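Long-range contacts in aspartokinase (Clostridium acetobutylicum, PDB 3TVI), which probably catalyses the ATP-dependent phosphorylation of the beta-carboxyl group of L-aspartate, the first committed step toward threonine, methionine and lysine, and binds lysine in its regulatory region: residues Glu205-Val210 and Lys264-Pro269; Phe298-Ile303 and Glu369-Met374. All blocks are in the same frame, centred on the assembly; numbering follows the deposited sequence.

Contact 1: residues Glu205-Val210 and Lys264-Pro269; sequences ENWTDV and KNTNKP
Trp207 and Lys264 pair in parallel register at the C-terminal ends of neighbouring strands in the central sheet of the amino acid kinase fold, where Lys264 N donates to Asn206 O (3.2 Å) and Lys264 O receives Thr208 N (2.8 Å). The bridge of Thr208 with Asn265 is completed when Thr208 O accepts Thr266 N (2.9 Å), just as the chain enters the type I turn Asn265-Lys268. Thr208 and Asp209 are predicted to bind ATP, so these bonds tie a probable nucleotide-binding strand end to its neighbour. The indole carries the packing. Lys264 runs its aliphatic chain over one face of it, CB standing above the six-membered ring only 8° off the normal, a CH-pi contact. At the far edge of the ring CZ3 meets Pro269 CB at 3.9 Å, while the ring of Phe9 stacks on Trp207 from strand 5-9. Chi1 near -70° sets the indole CG beside the backbone N, and chi2 of 86° turns the NE1 edge toward Glu205, whose OE1 accepts it close to the ring plane and also forms a salt bridge with Arg33. Across the sheet from the indole, Thr208 OG1 closes an ST turn by accepting Val210 N at 3.1 Å.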
loop_
_atom_site.group_PDB
_atom_site.type_symbol
_atom_site.label_atom_id
_atom_site.label_comp_id
_atom_site.label_asym_id
_atom_site.label_seq_id
_atom_site.Cartn_x
_atom_site.Cartn_y
_atom_site.Cartn_z
ATOM N N GLU B 205 -3.376 -21.799 -30.858
ATOM C CA GLU B 205 -4.808 -21.603 -30.692
ATOM C C GLU B 205 -5.204 -22.346 -29.453
ATOM O O GLU B 205 -4.819 -23.494 -29.297
ATOM C CB GLU B 205 -5.586 -22.158 -31.881
ATOM C CG GLU B 205 -5.527 -21.277 -33.110
ATOM C CD GLU B 205 -6.171 -21.900 -34.331
ATOM O OE1 GLU B 205 -6.727 -23.014 -34.225
ATOM O OE2 GLU B 205 -6.121 -21.266 -35.408
ATOM N N ASN B 206 -5.969 -21.702 -28.582
ATOM C CA ASN B 206 -6.409 -22.324 -27.350
ATOM C C ASN B 206 -7.934 -22.401 -27.321
ATOM O O ASN B 206 -8.611 -21.442 -26.942
ATOM C CB ASN B 206 -5.870 -21.528 -26.179
ATOM C CG ASN B 206 -5.939 -22.280 -24.879
ATOM O OD1 ASN B 206 -6.966 -22.287 -24.212
ATOM N ND2 ASN B 206 -4.824 -22.884 -24.487
ATOM N N TRP B 207 -8.466 -23.554 -27.727
ATOM C CA TRP B 207 -9.897 -23.707 -27.962
ATOM C C TRP B 207 -10.676 -24.004 -26.725
ATOM O O TRP B 207 -10.419 -24.984 -26.036
ATOM C CB TRP B 207 -10.138 -24.785 -28.991
ATOM C CG TRP B 207 -9.709 -24.357 -30.354
ATOM C CD1 TRP B 207 -8.448 -24.448 -30.918
ATOM C CD2 TRP B 207 -10.534 -23.722 -31.366
ATOM N NE1 TRP B 207 -8.445 -23.930 -32.186
ATOM C CE2 TRP B 207 -9.664 -23.476 -32.511
ATOM C CE3 TRP B 207 -11.857 -23.340 -31.433
ATOM C CZ2 TRP B 207 -10.128 -22.892 -33.667
ATOM C CZ3 TRP B 207 -12.318 -22.739 -32.604
ATOM C CH2 TRP B 207 -11.473 -22.528 -33.697
ATOM N N THR B 208 -11.671 -23.157 -26.467
ATOM C CA THR B 208 -12.430 -23.159 -25.219
ATOM C C THR B 208 -13.911 -23.017 -25.545
ATOM O O THR B 208 -14.310 -23.279 -26.674
ATOM C CB THR B 208 -11.981 -21.985 -24.336
ATOM O OG1 THR B 208 -12.690 -20.798 -24.714
ATOM C CG2 THR B 208 -10.482 -21.752 -24.497
ATOM N N ASP B 209 -14.720 -22.590 -24.576
ATOM C CA ASP B 209 -16.161 -22.440 -24.805
ATOM C C ASP B 209 -16.628 -20.993 -24.743
ATOM O O ASP B 209 -17.797 -20.736 -24.503
ATOM C CB ASP B 209 -16.967 -23.303 -23.823
ATOM C CG ASP B 209 -16.794 -22.874 -22.378
ATOM O OD1 ASP B 209 -15.826 -23.337 -21.725
ATOM O OD2 ASP B 209 -17.640 -22.086 -21.891
ATOM N N VAL B 210 -15.710 -20.055 -24.966
ATOM C CA VAL B 210 -16.030 -18.622 -24.994
ATOM C C VAL B 210 -15.219 -17.931 -26.089
ATOM O O VAL B 210 -14.030 -18.214 -26.258
ATOM C CB VAL B 210 -15.715 -17.939 -23.653
ATOM C CG1 VAL B 210 -16.465 -18.618 -22.520
ATOM C CG2 VAL B 210 -14.216 -17.942 -23.393
ATOM N N LYS B 264 -9.998 -19.035 -28.557
ATOM C CA LYS B 264 -11.055 -19.249 -29.542
ATOM C C LYS B 264 -12.170 -20.139 -28.982
ATOM O O LYS B 264 -11.984 -20.825 -27.969
ATOM C CB LYS B 264 -10.442 -19.846 -30.812
ATOM C CG LYS B 264 -10.848 -19.113 -32.079
ATOM C CD LYS B 264 -9.695 -18.990 -33.060
ATOM C CE LYS B 264 -10.020 -18.043 -34.210
ATOM N NZ LYS B 264 -11.277 -18.410 -34.919
ATOM N N ASN B 265 -13.330 -20.111 -29.639
ATOM C CA ASN B 265 -14.513 -20.844 -29.164
ATOM C C ASN B 265 -14.914 -22.024 -30.060
ATOM O O ASN B 265 -15.357 -21.824 -31.187
ATOM C CB ASN B 265 -15.684 -19.876 -29.038
ATOM C CG ASN B 265 -16.920 -20.522 -28.446
ATOM O OD1 ASN B 265 -16.865 -21.638 -27.922
ATOM N ND2 ASN B 265 -18.047 -19.813 -28.525
ATOM N N THR B 266 -14.780 -23.240 -29.535
ATOM C CA THR B 266 -15.103 -24.460 -30.279
ATOM C C THR B 266 -16.531 -24.469 -30.802
ATOM O O THR B 266 -16.795 -25.074 -31.834
ATOM C CB THR B 266 -14.932 -25.734 -29.415
ATOM O OG1 THR B 266 -13.639 -25.750 -28.808
ATOM C CG2 THR B 266 -15.073 -26.985 -30.257
ATOM N N ASN B 267 -17.449 -23.814 -30.093
ATOM C CA ASN B 267 -18.861 -23.796 -30.482
ATOM C C ASN B 267 -19.229 -22.663 -31.444
ATOM O O ASN B 267 -20.316 -22.654 -32.007
ATOM C CB ASN B 267 -19.728 -23.753 -29.230
ATOM C CG ASN B 267 -19.443 -24.919 -28.294
ATOM O OD1 ASN B 267 -19.197 -24.728 -27.110
ATOM N ND2 ASN B 267 -19.452 -26.132 -28.830
ATOM N N LYS B 268 -18.313 -21.711 -31.620
ATOM C CA LYS B 268 -18.460 -20.614 -32.587
ATOM C C LYS B 268 -17.082 -20.325 -33.168
ATOM O O LYS B 268 -16.434 -19.353 -32.792
ATOM C CB LYS B 268 -19.026 -19.359 -31.915
ATOM C CG LYS B 268 -20.418 -19.540 -31.344
ATOM C CD LYS B 268 -21.052 -18.204 -30.998
ATOM C CE LYS B 268 -22.388 -18.394 -30.291
ATOM N NZ LYS B 268 -23.350 -17.278 -30.541
ATOM N N PRO B 269 -16.612 -21.198 -34.067
ATOM C CA PRO B 269 -15.223 -21.095 -34.533
ATOM C C PRO B 269 -14.915 -19.853 -35.364
ATOM O O PRO B 269 -13.791 -19.365 -35.336
ATOM C CB PRO B 269 -15.031 -22.367 -35.369
ATOM C CG PRO B 269 -16.103 -23.291 -34.899
ATOM C CD PRO B 269 -17.269 -22.412 -34.570
#

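Contact 2: residues Phe298-Ile303 and Glu369-Met374; sequences FTVIAI and EIHPNM
Val300 and His371 exchange two backbone hydrogen bonds at the middle of this antiparallel pair: His371 N reaches Val300 O at 2.9 Å and nearly straight (175°), and Val300 N returns to His371 O at the same length. A second such pair joins Phe298 and Met374, the bond from Phe298 N to Met374 O being 2.8 Å long but bent to 131°. Between the two pairs the register slips by one residue, since Asn373 and Met374 both face Phe298. Thr299 lies alongside Pro372; its chi1 of -60° sets OG1 beside the backbone N, hydrogen-bonded to Asp345 OD1, and leaves the methyl CG2 anti to that N, where it touches Ile370 CG2 at 3.6 Å. On the other face Val300 CG1 approaches His371 CB at 3.8 Å, and the imidazole turns its edge to Ala302, CD2 lying 4.1 Å from Ala302 CB. Further out, Ile301 and Ile370 both rest on Ile356 of helix 352-362, while Val300 packs on Gly411 of the second subunit. Helix against one face and long antiparallel strands beneath it suit the regulatory ACT domains of aspartokinases, here with a G1 beta bulge in strand 367-380.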
loop_
_atom_site.group_PDB
_atom_site.type_symbol
_atom_site.label_atom_id
_atom_site.label_comp_id
_atom_site.label_asym_id
_atom_site.label_seq_id
_atom_site.Cartn_x
_atom_site.Cartn_y
_atom_site.Cartn_z
ATOM N N PHE B 298 -14.253 -6.239 0.126
ATOM C CA PHE B 298 -12.970 -5.886 0.738
ATOM C C PHE B 298 -13.188 -5.039 1.997
ATOM O O PHE B 298 -14.245 -4.429 2.166
ATOM C CB PHE B 298 -12.130 -5.073 -0.242
ATOM C CG PHE B 298 -11.414 -5.891 -1.273
ATOM C CD1 PHE B 298 -10.095 -6.269 -1.072
ATOM C CD2 PHE B 298 -12.033 -6.235 -2.462
ATOM C CE1 PHE B 298 -9.412 -7.000 -2.027
ATOM C CE2 PHE B 298 -11.360 -6.975 -3.421
ATOM C CZ PHE B 298 -10.046 -7.358 -3.203
ATOM N N THR B 299 -12.181 -4.989 2.867
ATOM C CA THR B 299 -12.243 -4.174 4.079
ATOM C C THR B 299 -10.907 -3.506 4.372
ATOM O O THR B 299 -9.858 -4.152 4.299
ATOM C CB THR B 299 -12.632 -5.016 5.303
ATOM O OG1 THR B 299 -13.920 -5.609 5.087
ATOM C CG2 THR B 299 -12.661 -4.148 6.564
ATOM N N VAL B 300 -10.951 -2.218 4.714
ATOM C CA VAL B 300 -9.740 -1.463 5.041
ATOM C C VAL B 300 -9.587 -1.349 6.558
ATOM O O VAL B 300 -10.566 -1.134 7.266
ATOM C CB VAL B 300 -9.711 -0.057 4.365
ATOM C CG1 VAL B 300 -10.964 0.745 4.667
ATOM C CG2 VAL B 300 -8.478 0.733 4.785
ATOM N N ILE B 301 -8.360 -1.529 7.041
ATOM C CA ILE B 301 -8.015 -1.297 8.443
ATOM C C ILE B 301 -7.170 -0.029 8.532
ATOM O O ILE B 301 -5.958 -0.061 8.280
ATOM C CB ILE B 301 -7.211 -2.472 9.023
ATOM C CG1 ILE B 301 -8.089 -3.720 9.108
ATOM C CG2 ILE B 301 -6.662 -2.123 10.395
ATOM C CD1 ILE B 301 -7.327 -4.971 9.492
ATOM N N ALA B 302 -7.810 1.086 8.887
ATOM C CA ALA B 302 -7.133 2.385 8.916
ATOM C C ALA B 302 -6.389 2.591 10.238
ATOM O O ALA B 302 -6.971 2.431 11.305
ATOM C CB ALA B 302 -8.138 3.497 8.683
ATOM N N ILE B 303 -5.108 2.947 10.162
ATOM C CA ILE B 303 -4.254 3.048 11.350
ATOM C C ILE B 303 -3.569 4.409 11.457
ATOM O O ILE B 303 -2.488 4.607 10.911
ATOM C CB ILE B 303 -3.149 1.971 11.336
ATOM C CG1 ILE B 303 -3.746 0.571 11.177
ATOM C CG2 ILE B 303 -2.308 2.051 12.603
ATOM C CD1 ILE B 303 -2.751 -0.444 10.653
ATOM N N GLU B 369 -9.247 2.127 13.334
ATOM C CA GLU B 369 -10.614 1.839 12.914
ATOM C C GLU B 369 -10.656 0.805 11.788
ATOM O O GLU B 369 -9.628 0.432 11.216
ATOM C CB GLU B 369 -11.337 3.127 12.489
ATOM C CG GLU B 369 -11.804 3.988 13.659
ATOM C CD GLU B 369 -12.904 4.971 13.281
ATOM O OE1 GLU B 369 -13.905 4.546 12.663
ATOM O OE2 GLU B 369 -12.775 6.170 13.616
ATOM N N ILE B 370 -11.865 0.339 11.497
ATOM C CA ILE B 370 -12.113 -0.636 10.448
ATOM C C ILE B 370 -13.302 -0.162 9.619
ATOM O O ILE B 370 -14.308 0.291 10.169
ATOM C CB ILE B 370 -12.425 -2.020 11.048
ATOM C CG1 ILE B 370 -11.187 -2.581 11.755
ATOM C CG2 ILE B 370 -12.911 -2.975 9.964
ATOM C CD1 ILE B 370 -11.480 -3.727 12.699
ATOM N N HIS B 371 -13.175 -0.258 8.299
ATOM C CA HIS B 371 -14.249 0.118 7.386
ATOM C C HIS B 371 -14.372 -0.897 6.286
ATOM O O HIS B 371 -13.517 -0.958 5.406
ATOM C CB HIS B 371 -13.978 1.493 6.797
ATOM C CG HIS B 371 -13.492 2.499 7.805
ATOM N ND1 HIS B 371 -14.328 3.187 8.600
ATOM C CD2 HIS B 371 -12.205 2.918 8.129
ATOM C CE1 HIS B 371 -13.615 4.009 9.391
ATOM N NE2 HIS B 371 -12.316 3.844 9.101
ATOM N N PRO B 372 -15.428 -1.728 6.326
ATOM C CA PRO B 372 -15.645 -2.753 5.299
ATOM C C PRO B 372 -16.464 -2.228 4.112
ATOM O O PRO B 372 -16.580 -1.016 3.937
ATOM C CB PRO B 372 -16.416 -3.825 6.067
ATOM C CG PRO B 372 -17.236 -3.041 7.039
ATOM C CD PRO B 372 -16.438 -1.814 7.397
ATOM N N ASN B 373 -17.007 -3.134 3.301
ATOM C CA ASN B 373 -17.951 -2.780 2.235
ATOM C C ASN B 373 -17.323 -1.986 1.088
ATOM O O ASN B 373 -17.970 -1.135 0.466
ATOM C CB ASN B 373 -19.173 -2.041 2.806
ATOM C CG ASN B 373 -19.968 -2.892 3.778
ATOM O OD1 ASN B 373 -20.174 -2.504 4.925
ATOM N ND2 ASN B 373 -20.419 -4.062 3.322
HETATM N N MSE B 374 -16.063 -2.297 0.798
HETATM C CA MSE B 374 -15.356 -1.726 -0.341
HETATM C C MSE B 374 -15.275 -2.770 -1.429
HETATM O O MSE B 374 -15.205 -3.973 -1.157
HETATM C CB MSE B 374 -13.955 -1.297 0.096
HETATM C CG MSE B 374 -13.115 -0.775 -1.069
HETATM SE SE MSE B 374 -11.891 0.636 -0.451
HETATM C CE MSE B 374 -10.265 -0.464 -0.305
#

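Overall arrangement
The two contacts illustrate how a modular enzyme repeats strand pairing in separate sheets for separate tasks. Contact 1 closes first along the chain, joining strands 203-208 and 261-265 of the mixed sheet in the amino acid kinase region; contact 2 follows, pairing strands 291-304 and 367-380 of the five-stranded antiparallel sheet. Their centres are 41 Å apart, on opposite sides of the chain's centre, and their nearest atoms are about 23 Å apart. One is parallel; the other is antiparallel, with the Phe298 side chain about 10 Å from a bound lysine. Any influence of lysine on catalysis would therefore have to be relayed between regions.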